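Local atomic coordinates of putative GH105 family protein (Salmonella enterica subsp. enterica serovar Paratyphi A, PDB entry 3QWT), a protein that probably acts as a glycoside hydrolase of family GH105 with an alpha/alpha toroid fold, although its substrate and precise function remain unknown. Residues A[32-37]-A[368-373]; A[38-43]-A[58-63]; A[262-267]-A[310-315]. One frame throughout, in Å; residues are numbered along the deposited sequence.

Contact 1: residues A[32-37]-A[368-373]; sequences KVTHNL and MAMLCL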
loop_
_atom_site.group_PDB
_atom_site.type_symbol
_atom_site.label_atom_id
_atom_site.label_comp_id
_atom_site.label_asym_id
_atom_site.label_seq_id
_atom_site.Cartn_x
_atom_site.Cartn_y
_atom_site.Cartn_z
ATOM N N LYS A 32 22.175 5.351 45.579
ATOM C CA LYS A 32 23.186 4.695 46.411
ATOM C C LYS A 32 23.790 3.451 45.739
ATOM O O LYS A 32 24.991 3.165 45.858
ATOM C CB LYS A 32 22.588 4.315 47.776
ATOM C CG LYS A 32 23.615 4.131 48.881
ATOM C CD LYS A 32 23.039 3.340 50.054
ATOM C CE LYS A 32 21.716 3.922 50.565
ATOM N NZ LYS A 32 21.062 3.023 51.565
ATOM N N VAL A 33 22.941 2.705 45.048
ATOM C CA VAL A 33 23.358 1.518 44.325
ATOM C C VAL A 33 24.248 1.901 43.136
ATOM O O VAL A 33 25.218 1.215 42.818
ATOM C CB VAL A 33 22.105 0.717 43.895
ATOM C CG1 VAL A 33 22.429 -0.344 42.853
ATOM C CG2 VAL A 33 21.459 0.091 45.132
ATOM N N THR A 34 23.931 3.020 42.499
ATOM C CA THR A 34 24.712 3.498 41.364
ATOM C C THR A 34 26.074 3.965 41.838
ATOM O O THR A 34 27.091 3.660 41.221
ATOM C CB THR A 34 23.991 4.641 40.631
ATOM O OG1 THR A 34 22.743 4.155 40.139
ATOM C CG2 THR A 34 24.812 5.142 39.453
ATOM N N HIS A 35 26.085 4.690 42.950
ATOM C CA HIS A 35 27.322 5.225 43.496
ATOM C C HIS A 35 28.270 4.085 43.841
ATOM O O HIS A 35 29.479 4.157 43.598
ATOM C CB HIS A 35 27.045 6.078 44.733
ATOM C CG HIS A 35 28.269 6.738 45.288
ATOM N ND1 HIS A 35 28.941 6.256 46.394
ATOM C CD2 HIS A 35 28.957 7.827 44.875
ATOM C CE1 HIS A 35 29.983 7.025 46.639
ATOM N NE2 HIS A 35 30.016 7.988 45.735
ATOM N N ASN A 36 27.703 3.025 44.395
ATOM C CA ASN A 36 28.464 1.825 44.698
ATOM C C ASN A 36 29.115 1.225 43.434
ATOM O O ASN A 36 30.330 1.033 43.374
ATOM C CB ASN A 36 27.550 0.810 45.408
ATOM C CG ASN A 36 28.323 -0.210 46.210
ATOM O OD1 ASN A 36 28.659 -1.275 45.705
ATOM N ND2 ASN A 36 28.608 0.111 47.473
ATOM N N LEU A 37 28.301 0.958 42.418
ATOM C CA LEU A 37 28.771 0.366 41.163
ATOM C C LEU A 37 30.027 1.022 40.591
ATOM O O LEU A 37 31.040 0.357 40.393
ATOM C CB LEU A 37 27.654 0.404 40.115
ATOM C CG LEU A 37 27.703 -0.522 38.895
ATOM C CD1 LEU A 37 26.418 -0.365 38.066
ATOM C CD2 LEU A 37 28.922 -0.288 38.021
HETATM N N MSE A 368 21.328 -5.001 38.039
HETATM C CA MSE A 368 20.080 -5.756 38.109
HETATM C C MSE A 368 19.191 -5.254 39.252
HETATM O O MSE A 368 17.979 -5.137 39.099
HETATM C CB MSE A 368 20.360 -7.256 38.171
HETATM C CG MSE A 368 20.941 -7.755 36.854
HETATM SE SE MSE A 368 21.979 -9.383 37.045
HETATM C CE MSE A 368 20.537 -10.669 36.698
ATOM N N ALA A 369 19.797 -4.902 40.381
ATOM C CA ALA A 369 19.017 -4.254 41.423
ATOM C C ALA A 369 18.295 -3.031 40.853
ATOM O O ALA A 369 17.117 -2.814 41.127
ATOM C CB ALA A 369 19.888 -3.870 42.607
HETATM N N MSE A 370 18.980 -2.229 40.046
HETATM C CA MSE A 370 18.318 -1.021 39.582
HETATM C C MSE A 370 17.331 -1.307 38.473
HETATM O O MSE A 370 16.333 -0.609 38.336
HETATM C CB MSE A 370 19.297 0.131 39.262
HETATM C CG MSE A 370 20.317 -0.085 38.162
HETATM SE SE MSE A 370 21.750 1.291 38.284
HETATM C CE MSE A 370 23.061 0.213 39.208
ATOM N N LEU A 371 17.591 -2.355 37.702
ATOM C CA LEU A 371 16.628 -2.792 36.705
ATOM C C LEU A 371 15.295 -3.057 37.391
ATOM O O LEU A 371 14.284 -2.428 37.066
ATOM C CB LEU A 371 17.107 -4.061 35.990
ATOM C CG LEU A 371 17.790 -3.976 34.626
ATOM C CD1 LEU A 371 18.063 -5.385 34.140
ATOM C CD2 LEU A 371 16.938 -3.206 33.598
ATOM N N CYS A 372 15.297 -3.988 38.346
ATOM C CA CYS A 372 14.053 -4.399 38.987
ATOM C C CYS A 372 13.464 -3.256 39.797
ATOM O O CYS A 372 12.247 -3.101 39.863
ATOM C CB CYS A 372 14.248 -5.648 39.861
ATOM S SG CYS A 372 15.283 -5.446 41.357
ATOM N N LEU A 373 14.324 -2.439 40.396
ATOM C CA LEU A 373 13.826 -1.354 41.227
ATOM C C LEU A 373 13.206 -0.263 40.351
ATOM O O LEU A 373 12.244 0.400 40.760
ATOM C CB LEU A 373 14.908 -0.801 42.172
ATOM C CG LEU A 373 15.362 -1.719 43.311
ATOM C CD1 LEU A 373 16.516 -1.091 44.095
ATOM C CD2 LEU A 373 14.212 -2.048 44.238
#
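Val33 O is gripped by two donors: Leu37 N, 3.1 Å away in the ordinary helical pattern, and the amide NE2 of Gln366, which reaches over from helix 363-377. That second bond ties the backbone of one helix to a side chain of the other, beside the place where Val33 itself packs on Ala369 and Met370. The polar end of Thr34 is also engaged, since its OG1 lies beside the backbone N, facing back along the helix, and hydrogen-bonds to Ile30 O. The same OG1 sits 3.6 Å from the selenium atom SE of Met370, which is modelled as selenomethionine; this is a packing contact, and the two side chains run nearly perpendicular.

The two short segments run antiparallel, with 159° between their directions and axes 10.2 Å apart at closest approach. They belong to the first and last long helices of the chain, so their pairing is consistent with closure of the alpha/alpha toroid by bringing these two helices together. Met370 enters in knobs-into-holes fashion, touching Ile30, Val33, Thr34 and Leu37, four residues that outline a hole on helix 23-37.

How the knob is delivered follows from its torsions. CG lies between the backbone N and the carbonyl carbon (chi1 62°), and the bend at chi3, 99°, brings the terminal methyl round to the other helix. Met370 CE thus rests 3.7 Å from Val33 CG1 and 3.6 Å from Leu37 CD1, spanning successive turns. Val33 CG1 also meets Ala369 CB, more loosely, at 4.4 Å. Met76 of helix 67-83 touches both Leu37 and Met370, and on another side of helix 363-377 Cys372 packs against Ala298 and Ala301.

Contact 2: residues A[38-43]-A[58-63]; sequences VNIKDE and DTKGWA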
loop_
_atom_site.group_PDB
_atom_site.type_symbol
_atom_site.label_atom_id
_atom_site.label_comp_id
_atom_site.label_asym_id
_atom_site.label_seq_id
_atom_site.Cartn_x
_atom_site.Cartn_y
_atom_site.Cartn_z
ATOM N N VAL A 38 29.947 2.318 40.301
ATOM C CA VAL A 38 31.059 3.049 39.714
ATOM C C VAL A 38 32.279 3.122 40.637
ATOM O O VAL A 38 33.358 3.548 40.225
ATOM C CB VAL A 38 30.631 4.461 39.311
ATOM C CG1 VAL A 38 29.418 4.369 38.412
ATOM C CG2 VAL A 38 30.315 5.298 40.533
ATOM N N ASN A 39 32.105 2.681 41.878
ATOM C CA ASN A 39 33.189 2.702 42.843
ATOM C C ASN A 39 33.637 1.329 43.310
ATOM O O ASN A 39 34.343 1.224 44.304
ATOM C CB ASN A 39 32.802 3.545 44.051
ATOM C CG ASN A 39 32.881 5.016 43.766
ATOM O OD1 ASN A 39 31.887 5.735 43.866
ATOM N ND2 ASN A 39 34.067 5.477 43.386
ATOM N N ILE A 40 33.245 0.288 42.584
ATOM C CA ILE A 40 33.695 -1.063 42.895
ATOM C C ILE A 40 35.171 -1.204 42.542
ATOM O O ILE A 40 35.625 -0.682 41.525
ATOM C CB ILE A 40 32.885 -2.122 42.126
ATOM C CG1 ILE A 40 31.390 -1.958 42.407
ATOM C CG2 ILE A 40 33.351 -3.521 42.497
ATOM C CD1 ILE A 40 30.910 -2.724 43.618
ATOM N N LYS A 41 35.920 -1.907 43.386
ATOM C CA LYS A 41 37.344 -2.060 43.176
ATOM C C LYS A 41 37.739 -3.469 43.554
ATOM O O LYS A 41 37.356 -3.961 44.616
ATOM C CB LYS A 41 38.105 -1.050 44.037
ATOM C CG LYS A 41 39.582 -0.949 43.735
ATOM C CD LYS A 41 40.128 0.402 44.181
ATOM C CE LYS A 41 40.923 0.305 45.480
ATOM N NZ LYS A 41 42.310 -0.218 45.275
ATOM N N ASP A 42 38.480 -4.135 42.676
ATOM C CA ASP A 42 39.099 -5.389 43.059
ATOM C C ASP A 42 40.429 -5.078 43.746
ATOM O O ASP A 42 41.430 -4.789 43.085
ATOM C CB ASP A 42 39.312 -6.303 41.857
ATOM C CG ASP A 42 39.808 -7.679 42.262
ATOM O OD1 ASP A 42 39.775 -7.979 43.483
ATOM O OD2 ASP A 42 40.220 -8.456 41.368
ATOM N N GLU A 43 40.405 -5.112 45.077
ATOM C CA GLU A 43 41.575 -4.810 45.908
ATOM C C GLU A 43 42.662 -5.862 45.732
ATOM O O GLU A 43 43.803 -5.539 45.401
ATOM C CB GLU A 43 41.169 -4.750 47.383
ATOM C CG GLU A 43 39.936 -3.909 47.671
ATOM C CD GLU A 43 40.219 -2.422 47.597
ATOM O OE1 GLU A 43 39.263 -1.627 47.717
ATOM O OE2 GLU A 43 41.400 -2.049 47.423
ATOM N N ASP A 58 39.700 -6.196 33.925
ATOM C CA ASP A 58 38.946 -5.968 35.151
ATOM C C ASP A 58 37.451 -6.097 34.874
ATOM O O ASP A 58 36.843 -5.247 34.225
ATOM C CB ASP A 58 39.288 -4.601 35.759
ATOM C CG ASP A 58 38.670 -4.396 37.142
ATOM O OD1 ASP A 58 38.068 -5.344 37.699
ATOM O OD2 ASP A 58 38.792 -3.272 37.670
ATOM N N THR A 59 36.890 -7.181 35.385
ATOM C CA THR A 59 35.519 -7.610 35.138
ATOM C C THR A 59 34.567 -7.016 36.182
ATOM O O THR A 59 33.334 -7.042 36.025
ATOM C CB THR A 59 35.490 -9.152 35.258
ATOM O OG1 THR A 59 35.425 -9.738 33.962
ATOM C CG2 THR A 59 34.362 -9.646 36.125
ATOM N N LYS A 60 35.166 -6.464 37.238
ATOM C CA LYS A 60 34.445 -6.045 38.435
ATOM C C LYS A 60 34.491 -4.524 38.643
ATOM O O LYS A 60 33.462 -3.906 38.934
ATOM C CB LYS A 60 34.984 -6.812 39.656
ATOM C CG LYS A 60 34.761 -6.151 40.994
ATOM C CD LYS A 60 35.665 -6.784 42.058
ATOM C CE LYS A 60 34.870 -7.614 43.052
ATOM N NZ LYS A 60 34.161 -6.771 44.054
ATOM N N GLY A 61 35.675 -3.930 38.495
ATOM C CA GLY A 61 35.808 -2.479 38.456
ATOM C C GLY A 61 35.102 -1.848 37.249
ATOM O O GLY A 61 34.871 -2.503 36.225
ATOM N N TRP A 62 34.775 -0.564 37.362
ATOM C CA TRP A 62 34.003 0.127 36.338
ATOM C C TRP A 62 34.798 0.404 35.062
ATOM O O TRP A 62 34.245 0.376 33.950
ATOM C CB TRP A 62 33.426 1.430 36.901
ATOM C CG TRP A 62 32.397 2.119 35.995
ATOM C CD1 TRP A 62 32.373 3.443 35.630
ATOM C CD2 TRP A 62 31.259 1.516 35.372
ATOM N NE1 TRP A 62 31.286 3.692 34.821
ATOM C CE2 TRP A 62 30.595 2.525 34.641
ATOM C CE3 TRP A 62 30.740 0.221 35.355
ATOM C CZ2 TRP A 62 29.444 2.275 33.900
ATOM C CZ3 TRP A 62 29.600 -0.027 34.616
ATOM C CH2 TRP A 62 28.960 0.995 33.902
ATOM N N ALA A 63 36.095 0.650 35.208
ATOM C CA ALA A 63 36.899 1.032 34.055
ATOM C C ALA A 63 37.152 -0.121 33.077
ATOM O O ALA A 63 37.936 0.021 32.136
ATOM C CB ALA A 63 38.206 1.672 34.496
HETATM O O HOH W 1 39.087 -2.399 40.515
#
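Val38 and Trp62 bring two irregular backbones to a CA-to-CA separation of 5.3 Å, and the segments stay together without a direct hydrogen bond between them. The backbone link is a weaker one: Gly61 CA lies 3.6 Å from Ile40 O, with a C-H...O angle of 146°.

Val38 CG1 stands over one face of the indole, 4.2 Å from the centroid of the Trp62 five-membered ring and close to its normal, a CH-pi contact. Trp62 also meets the ring of Trp95, while Ile91 and Met76 each touch both Val38 and Trp62.

Farther along, the aliphatic part of Lys60 lies across Ile40, roughly perpendicular to it. Lys60 CG and Ile40 CG2 are 3.3 Å apart, a compressed contact, and Lys60 CD rests 3.7 Å from Asp42 CB. Bends at chi3 (-109°) and chi4 curl the chain end back past the Ile40 methyl CG2, where NZ hydrogen-bonds to Thr360 OG1 and Ser361 O. The Asp42 carboxylate likewise has a partner outside, OD2 accepting from Phe47 N.

A water closes the polar side: it accepts from Asp42 N at 2.8 Å and donates to Asp58 OD2. The other oxygen, Asp58 OD1, takes Gly61 N at 2.9 Å and Lys60 N at 3.1 Å. Both donors come from the same face of the carboxylate, about 47° out of its plane, which should hold that group's rotation. These two bonds define an Asx turn combined with an Asx motif, here shaping the connection from strand 56-57 into helix 67-83.

Contact 3: residues A[262-267]-A[310-315]; sequences QVLNAQ and KRYVER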
loop_
_atom_site.group_PDB
_atom_site.type_symbol
_atom_site.label_atom_id
_atom_site.label_comp_id
_atom_site.label_asym_id
_atom_site.label_seq_id
_atom_site.Cartn_x
_atom_site.Cartn_y
_atom_site.Cartn_z
ATOM N N GLN A 262 4.445 -18.019 26.031
ATOM C CA GLN A 262 4.317 -19.355 26.601
ATOM C C GLN A 262 5.573 -19.808 27.328
ATOM O O GLN A 262 5.495 -20.341 28.439
ATOM C CB GLN A 262 3.972 -20.377 25.517
ATOM C CG GLN A 262 3.834 -21.804 26.051
ATOM C CD GLN A 262 5.156 -22.585 26.042
ATOM O OE1 GLN A 262 5.305 -23.566 26.763
ATOM N NE2 GLN A 262 6.099 -22.166 25.210
ATOM N N VAL A 263 6.729 -19.599 26.707
ATOM C CA VAL A 263 8.006 -19.936 27.334
ATOM C C VAL A 263 8.213 -19.144 28.622
ATOM O O VAL A 263 8.629 -19.692 29.657
ATOM C CB VAL A 263 9.171 -19.659 26.383
ATOM C CG1 VAL A 263 10.534 -19.738 27.139
ATOM C CG2 VAL A 263 9.090 -20.610 25.186
ATOM N N LEU A 264 7.904 -17.851 28.556
ATOM C CA LEU A 264 8.002 -16.994 29.724
ATOM C C LEU A 264 7.091 -17.517 30.839
ATOM O O LEU A 264 7.504 -17.645 31.997
ATOM C CB LEU A 264 7.633 -15.554 29.376
ATOM C CG LEU A 264 7.736 -14.589 30.568
ATOM C CD1 LEU A 264 9.174 -14.471 31.025
ATOM C CD2 LEU A 264 7.185 -13.222 30.207
ATOM N N ASN A 265 5.853 -17.824 30.482
ATOM C CA ASN A 265 4.887 -18.318 31.461
ATOM C C ASN A 265 5.328 -19.596 32.157
ATOM O O ASN A 265 5.320 -19.679 33.381
ATOM C CB ASN A 265 3.519 -18.516 30.812
ATOM C CG ASN A 265 2.563 -17.407 31.153
ATOM O OD1 ASN A 265 1.813 -17.501 32.121
ATOM N ND2 ASN A 265 2.599 -16.330 30.370
ATOM N N ALA A 266 5.713 -20.591 31.371
ATOM C CA ALA A 266 6.184 -21.840 31.924
ATOM C C ALA A 266 7.302 -21.557 32.930
ATOM O O ALA A 266 7.370 -22.193 33.979
ATOM C CB ALA A 266 6.668 -22.757 30.821
ATOM N N GLN A 267 8.171 -20.595 32.619
ATOM C CA GLN A 267 9.246 -20.265 33.552
ATOM C C GLN A 267 8.721 -19.582 34.809
ATOM O O GLN A 267 9.060 -19.967 35.912
ATOM C CB GLN A 267 10.339 -19.392 32.928
ATOM C CG GLN A 267 11.562 -19.275 33.856
ATOM C CD GLN A 267 12.529 -18.181 33.452
ATOM O OE1 GLN A 267 12.145 -17.018 33.297
ATOM N NE2 GLN A 267 13.796 -18.546 33.286
ATOM N N LYS A 310 2.837 -5.804 31.364
ATOM C CA LYS A 310 2.527 -5.963 29.938
ATOM C C LYS A 310 1.449 -7.007 29.694
ATOM O O LYS A 310 1.004 -7.172 28.572
ATOM C CB LYS A 310 3.774 -6.341 29.133
ATOM C CG LYS A 310 4.862 -5.283 29.101
ATOM C CD LYS A 310 4.354 -3.967 28.543
ATOM C CE LYS A 310 5.511 -3.076 28.136
ATOM N NZ LYS A 310 6.132 -3.537 26.863
ATOM N N ARG A 311 1.047 -7.709 30.750
ATOM C CA ARG A 311 0.000 -8.731 30.676
ATOM C C ARG A 311 0.411 -10.001 29.918
ATOM O O ARG A 311 -0.436 -10.764 29.453
ATOM C CB ARG A 311 -1.294 -8.140 30.113
ATOM C CG ARG A 311 -1.877 -7.039 30.986
ATOM C CD ARG A 311 -2.584 -5.979 30.155
ATOM N NE ARG A 311 -3.985 -5.879 30.530
ATOM C CZ ARG A 311 -4.984 -6.375 29.808
ATOM N NH1 ARG A 311 -6.240 -6.249 30.232
ATOM N NH2 ARG A 311 -4.725 -6.991 28.658
ATOM N N TYR A 312 1.714 -10.228 29.805
ATOM C CA TYR A 312 2.217 -11.500 29.316
ATOM C C TYR A 312 1.873 -12.627 30.276
ATOM O O TYR A 312 1.779 -13.773 29.856
ATOM C CB TYR A 312 3.723 -11.451 29.115
ATOM C CG TYR A 312 4.195 -10.335 28.219
ATOM C CD1 TYR A 312 3.433 -9.891 27.140
ATOM C CD2 TYR A 312 5.408 -9.725 28.452
ATOM C CE1 TYR A 312 3.896 -8.863 26.314
ATOM C CE2 TYR A 312 5.862 -8.708 27.653
ATOM C CZ TYR A 312 5.112 -8.279 26.591
ATOM O OH TYR A 312 5.621 -7.260 25.830
ATOM N N VAL A 313 1.735 -12.298 31.564
ATOM C CA VAL A 313 1.229 -13.227 32.574
ATOM C C VAL A 313 0.172 -12.516 33.424
ATOM O O VAL A 313 0.134 -11.282 33.470
ATOM C CB VAL A 313 2.356 -13.785 33.486
ATOM C CG1 VAL A 313 3.556 -14.206 32.656
ATOM C CG2 VAL A 313 2.773 -12.755 34.538
ATOM N N GLU A 314 -0.669 -13.294 34.107
ATOM C CA GLU A 314 -1.765 -12.751 34.918
ATOM C C GLU A 314 -1.318 -11.945 36.143
ATOM O O GLU A 314 -0.180 -12.068 36.596
ATOM C CB GLU A 314 -2.693 -13.880 35.359
ATOM C CG GLU A 314 -3.390 -14.585 34.213
ATOM C CD GLU A 314 -3.728 -16.024 34.552
ATOM O OE1 GLU A 314 -4.752 -16.533 34.047
ATOM O OE2 GLU A 314 -2.961 -16.646 35.322
ATOM N N ARG A 315 -2.238 -11.144 36.683
ATOM C CA ARG A 315 -1.952 -10.224 37.788
ATOM C C ARG A 315 -1.426 -10.885 39.053
ATOM O O ARG A 315 -0.664 -10.269 39.809
ATOM C CB ARG A 315 -3.210 -9.441 38.186
ATOM C CG ARG A 315 -3.738 -8.472 37.159
ATOM C CD ARG A 315 -3.059 -7.120 37.240
ATOM N NE ARG A 315 -3.288 -6.390 35.997
ATOM C CZ ARG A 315 -2.654 -5.281 35.638
ATOM N NH1 ARG A 315 -1.735 -4.751 36.439
ATOM N NH2 ARG A 315 -2.944 -4.708 34.474
HETATM O O HOH W 2 -0.333 -16.014 33.668
#
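Asn265, on helix 255-272, meets Tyr312 and Val313 where the chain leaves helix 294-309 within the alpha/alpha toroid. That helix ends in a Schellman motif: Arg311 takes up positive phi, and the next two residues, Tyr312 and Val313, meet the neighbouring helix.

Among direct polar interactions, one bond crosses the contact. Asn265 ND2 donates to Tyr312 O at 2.7 Å with an N-H...O angle of 136°, so it is short but distinctly bent. The oxygen lies almost in the amide plane of Asn265, whereas the donor stands 27° from the carbonyl plane of Tyr312. ND2 has a second acceptor, Val261 O, one turn back on its own helix. The first torsion of Asn265, -103°, is displaced from a staggered value, consistent with an amide drawn between these two carbonyls.

Van der Waals packing flanks the bond. Val313 CG1 presses on the amide, 3.3 Å from Asn265 ND2, the two side chains lying alongside with opposed directions. In the apolar part, Leu264 CD2 approaches Tyr312 CB at 4.0 Å and, more loosely, Val313 CG1 at 4.5 Å. Ala307 of helix 294-309 touches Leu264, Tyr312 and Val313, and its backbone is hydrogen-bonded to that of Val313. Elsewhere on helix 255-272, Gln262 OE1 hydrogen-bonds to Gln203 of a second subunit, so the helix also takes part in the assembly.

Water-mediated bonding engages the remaining amide atom and extends the contact to Glu314. One water donates to Asn265 OD1 at 3.0 Å, accepts from Glu314 N at 2.8 Å, and also donates to Glu314 OE2 at 3.2 Å.

In the fold
From the N terminus, helix 23-37 supplies the first half of contact 1, whose partner arrives only with helix 363-377, so this pairing closes a loop of 330 residues. Both other contacts nest inside it. Contact 2 closes first, across 14 residues that include the hairpin of strands 49-50 and 56-57; contact 3 opens afterwards and spans 42 residues between helix 255-272 and the turn after helix 294-309. Contacts 1 and 2 adjoin directly, Leu37 CD2 packing 3.3 Å from Trp62 CE3. Contact 3 lies on the opposite side of the chain's centre from contact 2, their centres about 36 Å apart.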